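Local atomic coordinates of transcriptional regulator, IclR family (Alicyclobacillus acidocaldarius subsp. acidocaldarius, PDB entry 5TJJ), a protein that probably binds DNA and regulates transcription, as other members of the IclR family of transcription factors do. Residues 24-27 and 28-31; 58-62 and 63-67. All coordinates share one frame; numbering follows the deposited sequence.

Overall arrangement
Contact 1 (24-27 with 28-31) and contact 2 (58-62 with 63-67) both belong to the N-terminal helix-turn-helix region. Their centres are about 10 Å apart. Contact 1 comes first along the chain, in the loop from helix 9-21 into strand 29-30. Contact 2 follows helix 42-54 and forms the hairpin of strands 58-61 and 66-69. The contacts meet in one antiparallel three-stranded sheet, where strand 66-69 lies between the other two. R66 NH1 bonds to Q28 O, and backbone hydrogen bonds join S29 and Y67. The short, weakly bonded first strand adds an edge to the hairpin's sheet, within what is probably a winged helix-turn-helix domain, consistent with DNA binding.

Contact 1 of 2, residues 24-27 and 28-31; sequences HKYR and QSTL
K25 and Q28 meet through a water, and Y26 touches S29 directly, where the loop 24-27 runs into the short strand. H24 comes first along the loop. Its CE1 lies over one face of the R27 guanidinium, offset toward the rim. L83 of the second subunit packs on both H24 and R27. At K25 the backbone carbonyl takes the water, which donates to K25 O at 3.0 Å and accepts from Q28 N. The water therefore spans a backbone pair that does not meet directly. At Y26 the backbone carbonyl takes the hydroxyl of S29, with OG 2.6 Å from Y26 O. The bond is bent at the acceptor: the C=O...donor angle is 105° and OG lies above the carbonyl plane. S29 OG sits beside its own backbone N (chi1 -69°), which turns it back toward the loop. There it also comes against Y26 CB, at the edge of the Y26 ring and in its plane. The phenol of Y26 leads away, packs on L20 and bonds through OH to R37. R27 follows, its chain extended from CG to NE. Next to it, the bend of the Q28 side chain at chi2 (-74°) brings CD to 3.8 Å from R27 O. With an alanine at S29, the Y26 carbonyl would probably lose its hydroxyl donor and the loop one tie to the strand. A buried serine hydroxyl and a bridging water thus serve three backbone polar groups, Y26 O, K25 O and Q28 N, as the chain passes into the strand.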
loop_
_atom_site.group_PDB
_atom_site.type_symbol
_atom_site.label_atom_id
_atom_site.label_comp_id
_atom_site.label_asym_id
_atom_site.label_seq_id
_atom_site.Cartn_x
_atom_site.Cartn_y
_atom_site.Cartn_z
ATOM N N HIS A 24 9.059 -11.716 4.623
ATOM C CA HIS A 24 8.865 -12.292 5.960
ATOM C C HIS A 24 10.180 -12.753 6.576
ATOM O O HIS A 24 10.419 -12.503 7.749
ATOM C CB HIS A 24 7.843 -13.474 5.986
ATOM C CG HIS A 24 7.144 -13.609 7.306
ATOM N ND1 HIS A 24 7.725 -14.217 8.397
ATOM C CD2 HIS A 24 5.958 -13.117 7.738
ATOM C CE1 HIS A 24 6.911 -14.124 9.434
ATOM N NE2 HIS A 24 5.838 -13.454 9.062
ATOM N N LYS A 25 11.025 -13.398 5.772
ATOM C CA LYS A 25 12.281 -13.928 6.254
ATOM C C LYS A 25 13.207 -12.839 6.798
ATOM O O LYS A 25 13.774 -13.007 7.865
ATOM C CB LYS A 25 12.984 -14.732 5.159
ATOM C CG LYS A 25 14.059 -15.680 5.685
ATOM C CD LYS A 25 14.408 -16.763 4.664
ATOM C CE LYS A 25 14.912 -16.159 3.344
ATOM N NZ LYS A 25 15.183 -17.169 2.283
ATOM N N TYR A 26 13.307 -11.713 6.099
ATOM C CA TYR A 26 14.216 -10.625 6.461
ATOM C C TYR A 26 13.532 -9.477 7.203
ATOM O O TYR A 26 14.069 -8.372 7.242
ATOM C CB TYR A 26 14.910 -10.108 5.188
ATOM C CG TYR A 26 15.754 -11.157 4.518
ATOM C CD1 TYR A 26 17.079 -11.370 4.904
ATOM C CD2 TYR A 26 15.222 -11.969 3.536
ATOM C CE1 TYR A 26 17.853 -12.361 4.309
ATOM C CE2 TYR A 26 15.977 -12.953 2.938
ATOM C CZ TYR A 26 17.289 -13.146 3.322
ATOM O OH TYR A 26 18.018 -14.140 2.690
ATOM N N ARG A 27 12.367 -9.720 7.804
ATOM C CA ARG A 27 11.576 -8.636 8.405
ATOM C C ARG A 27 12.221 -7.917 9.573
ATOM O O ARG A 27 11.949 -6.734 9.797
ATOM C CB ARG A 27 10.206 -9.128 8.844
ATOM C CG ARG A 27 10.231 -10.102 10.004
ATOM C CD ARG A 27 8.868 -10.713 10.249
ATOM N NE ARG A 27 9.033 -11.973 10.954
ATOM C CZ ARG A 27 8.375 -12.373 12.035
ATOM N NH1 ARG A 27 7.411 -11.627 12.582
ATOM N NH2 ARG A 27 8.683 -13.560 12.557
ATOM N N GLN A 28 13.016 -8.657 10.343
ATOM C CA GLN A 28 13.896 -8.100 11.380
ATOM C C GLN A 28 15.335 -8.530 11.046
ATOM O O GLN A 28 15.735 -9.674 11.346
ATOM C CB GLN A 28 13.493 -8.588 12.780
ATOM C CG GLN A 28 12.099 -8.166 13.229
ATOM C CD GLN A 28 11.963 -6.698 13.625
ATOM O OE1 GLN A 28 12.950 -5.982 13.872
ATOM N NE2 GLN A 28 10.714 -6.238 13.700
ATOM N N SER A 29 16.097 -7.617 10.426
ATOM C CA SER A 29 17.420 -7.951 9.866
ATOM C C SER A 29 18.553 -7.089 10.422
ATOM O O SER A 29 18.410 -5.863 10.506
ATOM C CB SER A 29 17.364 -7.821 8.349
ATOM O OG SER A 29 16.562 -8.840 7.795
ATOM N N THR A 30 19.672 -7.720 10.801
ATOM C CA THR A 30 20.850 -6.962 11.247
ATOM C C THR A 30 21.510 -6.291 10.044
ATOM O O THR A 30 21.224 -6.631 8.883
ATOM C CB THR A 30 21.925 -7.811 11.968
ATOM O OG1 THR A 30 22.555 -8.707 11.035
ATOM C CG2 THR A 30 21.326 -8.577 13.127
ATOM N N LEU A 31 22.397 -5.340 10.344
ATOM C CA LEU A 31 23.099 -4.589 9.328
ATOM C C LEU A 31 23.887 -5.567 8.453
ATOM O O LEU A 31 23.836 -5.461 7.229
ATOM C CB LEU A 31 23.990 -3.513 9.961
ATOM C CG LEU A 31 24.954 -2.726 9.072
ATOM C CD1 LEU A 31 24.169 -1.981 8.016
ATOM C CD2 LEU A 31 25.817 -1.773 9.885
HETATM O O HOH W 1 13.812 -11.524 10.445
#

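Contact 2 of 2, residues 58-62 and 63-67; sequences VSYDP and QSRRY
R65 NE donates to Y60 OH at 2.8 Å, the shortest polar bond between the two arms of this hairpin. The N-H...O angle is 136°, so the bond is bent. The hydroxyl lies at the edge of the guanidinium, close to its plane. The two side chains run side by side and point the same way. The bends of R65 at chi2 and chi3 curl the chain so that NE meets the hydroxyl. Y60 CG is anti to the backbone N (chi1 177°), and this lays the ring against both the arginine and the ring of Y67. Y60 CD1 lies over one face of the Y67 ring, toward the rim, 3.4 Å from Y67 CE1. The two ring planes are 41° apart, an oblique pair. V58 CG1 meets the edge of the Y67 ring, 3.8 Å from Y67 CD1. Y67 also packs on L46 and L49 of helix 42-54, and V58 on L52. Between the strands, D61 N bonds to R66 O at 3.0 Å, and Y67 CA makes a CA-H...O contact with S59 O. The turn is organised by D61. Its OD1 takes Q63 N at 3.1 Å from above the carboxylate plane, an Asx turn, while OD2 has a weak bond from S64 OG. R65 N closes the turn on D61 O at 2.9 Å, and R65 itself takes a left-handed backbone conformation. R66 NH1 has its partner at Q28, just ahead of strand 29-30. The antiparallel hairpin, packed by Y67 and V58 on helix 42-54, matches the wing of a winged helix-turn-helix domain, as in other IclR-family regulators.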
loop_
_atom_site.group_PDB
_atom_site.type_symbol
_atom_site.label_atom_id
_atom_site.label_comp_id
_atom_site.label_asym_id
_atom_site.label_seq_id
_atom_site.Cartn_x
_atom_site.Cartn_y
_atom_site.Cartn_z
ATOM N N VAL A 58 12.087 3.338 8.218
ATOM C CA VAL A 58 12.681 2.129 8.808
ATOM C C VAL A 58 12.650 2.287 10.320
ATOM O O VAL A 58 12.678 3.409 10.814
ATOM C CB VAL A 58 14.140 1.945 8.289
ATOM C CG1 VAL A 58 14.986 1.082 9.219
ATOM C CG2 VAL A 58 14.124 1.366 6.870
ATOM N N SER A 59 12.585 1.191 11.069
ATOM C CA SER A 59 12.899 1.268 12.511
ATOM C C SER A 59 14.004 0.334 12.910
ATOM O O SER A 59 14.353 -0.596 12.199
ATOM C CB SER A 59 11.671 1.082 13.413
ATOM O OG SER A 59 10.706 0.259 12.814
ATOM N N TYR A 60 14.565 0.631 14.070
ATOM C CA TYR A 60 15.698 -0.100 14.621
ATOM C C TYR A 60 15.323 -0.482 16.058
ATOM O O TYR A 60 14.717 0.297 16.784
ATOM C CB TYR A 60 16.944 0.791 14.547
ATOM C CG TYR A 60 18.206 0.205 15.140
ATOM C CD1 TYR A 60 18.880 -0.833 14.498
ATOM C CD2 TYR A 60 18.753 0.708 16.326
ATOM C CE1 TYR A 60 20.043 -1.367 15.010
ATOM C CE2 TYR A 60 19.920 0.172 16.848
ATOM C CZ TYR A 60 20.561 -0.868 16.185
ATOM O OH TYR A 60 21.724 -1.441 16.692
ATOM N N ASP A 61 15.651 -1.699 16.444
ATOM C CA ASP A 61 15.426 -2.173 17.782
ATOM C C ASP A 61 16.827 -2.238 18.428
ATOM O O ASP A 61 17.640 -3.082 18.043
ATOM C CB ASP A 61 14.736 -3.535 17.718
ATOM C CG ASP A 61 14.624 -4.207 19.064
ATOM O OD1 ASP A 61 14.961 -3.598 20.103
ATOM O OD2 ASP A 61 14.193 -5.369 19.078
ATOM N N PRO A 62 17.119 -1.349 19.398
ATOM C CA PRO A 62 18.472 -1.360 20.000
ATOM C C PRO A 62 18.864 -2.639 20.745
ATOM O O PRO A 62 20.052 -2.874 20.902
ATOM C CB PRO A 62 18.455 -0.171 20.981
ATOM C CG PRO A 62 17.249 0.632 20.625
ATOM C CD PRO A 62 16.260 -0.312 19.999
ATOM N N GLN A 63 17.891 -3.442 21.194
ATOM C CA GLN A 63 18.161 -4.724 21.885
ATOM C C GLN A 63 18.804 -5.770 20.971
ATOM O O GLN A 63 19.890 -6.261 21.252
ATOM C CB GLN A 63 16.873 -5.337 22.439
ATOM C CG GLN A 63 16.153 -4.540 23.511
ATOM C CD GLN A 63 14.713 -5.016 23.677
ATOM O OE1 GLN A 63 13.859 -4.799 22.797
ATOM N NE2 GLN A 63 14.439 -5.686 24.785
ATOM N N SER A 64 18.098 -6.113 19.897
ATOM C CA SER A 64 18.489 -7.166 18.949
ATOM C C SER A 64 19.357 -6.651 17.811
ATOM O O SER A 64 19.940 -7.451 17.082
ATOM C CB SER A 64 17.234 -7.757 18.319
ATOM O OG SER A 64 16.549 -6.740 17.603
ATOM N N ARG A 65 19.384 -5.325 17.632
ATOM C CA ARG A 65 20.182 -4.632 16.602
ATOM C C ARG A 65 19.658 -4.884 15.193
ATOM O O ARG A 65 20.428 -4.900 14.224
ATOM C CB ARG A 65 21.677 -4.994 16.693
ATOM C CG ARG A 65 22.278 -5.054 18.111
ATOM C CD ARG A 65 22.816 -3.721 18.643
ATOM N NE ARG A 65 23.787 -3.089 17.739
ATOM C CZ ARG A 65 25.030 -3.526 17.497
ATOM N NH1 ARG A 65 25.494 -4.630 18.075
ATOM N NH2 ARG A 65 25.812 -2.857 16.653
ATOM N N ARG A 66 18.339 -5.042 15.090
ATOM C CA ARG A 66 17.667 -5.398 13.839
ATOM C C ARG A 66 16.795 -4.264 13.339
ATOM O O ARG A 66 16.168 -3.550 14.129
ATOM C CB ARG A 66 16.814 -6.641 14.014
ATOM C CG ARG A 66 17.641 -7.898 14.116
ATOM C CD ARG A 66 16.887 -9.079 14.705
ATOM N NE ARG A 66 17.803 -10.207 14.890
ATOM C CZ ARG A 66 18.206 -11.045 13.933
ATOM N NH1 ARG A 66 17.763 -10.926 12.682
ATOM N NH2 ARG A 66 19.057 -12.013 14.228
ATOM N N TYR A 67 16.775 -4.126 12.009
ATOM C CA TYR A 67 16.009 -3.118 11.304
ATOM C C TYR A 67 14.763 -3.758 10.700
ATOM O O TYR A 67 14.746 -4.954 10.368
ATOM C CB TYR A 67 16.848 -2.484 10.173
ATOM C CG TYR A 67 18.089 -1.731 10.634
ATOM C CD1 TYR A 67 18.042 -0.363 10.916
ATOM C CD2 TYR A 67 19.313 -2.383 10.788
ATOM C CE1 TYR A 67 19.185 0.331 11.327
ATOM C CE2 TYR A 67 20.447 -1.700 11.215
ATOM C CZ TYR A 67 20.385 -0.339 11.478
ATOM O OH TYR A 67 21.518 0.336 11.911
#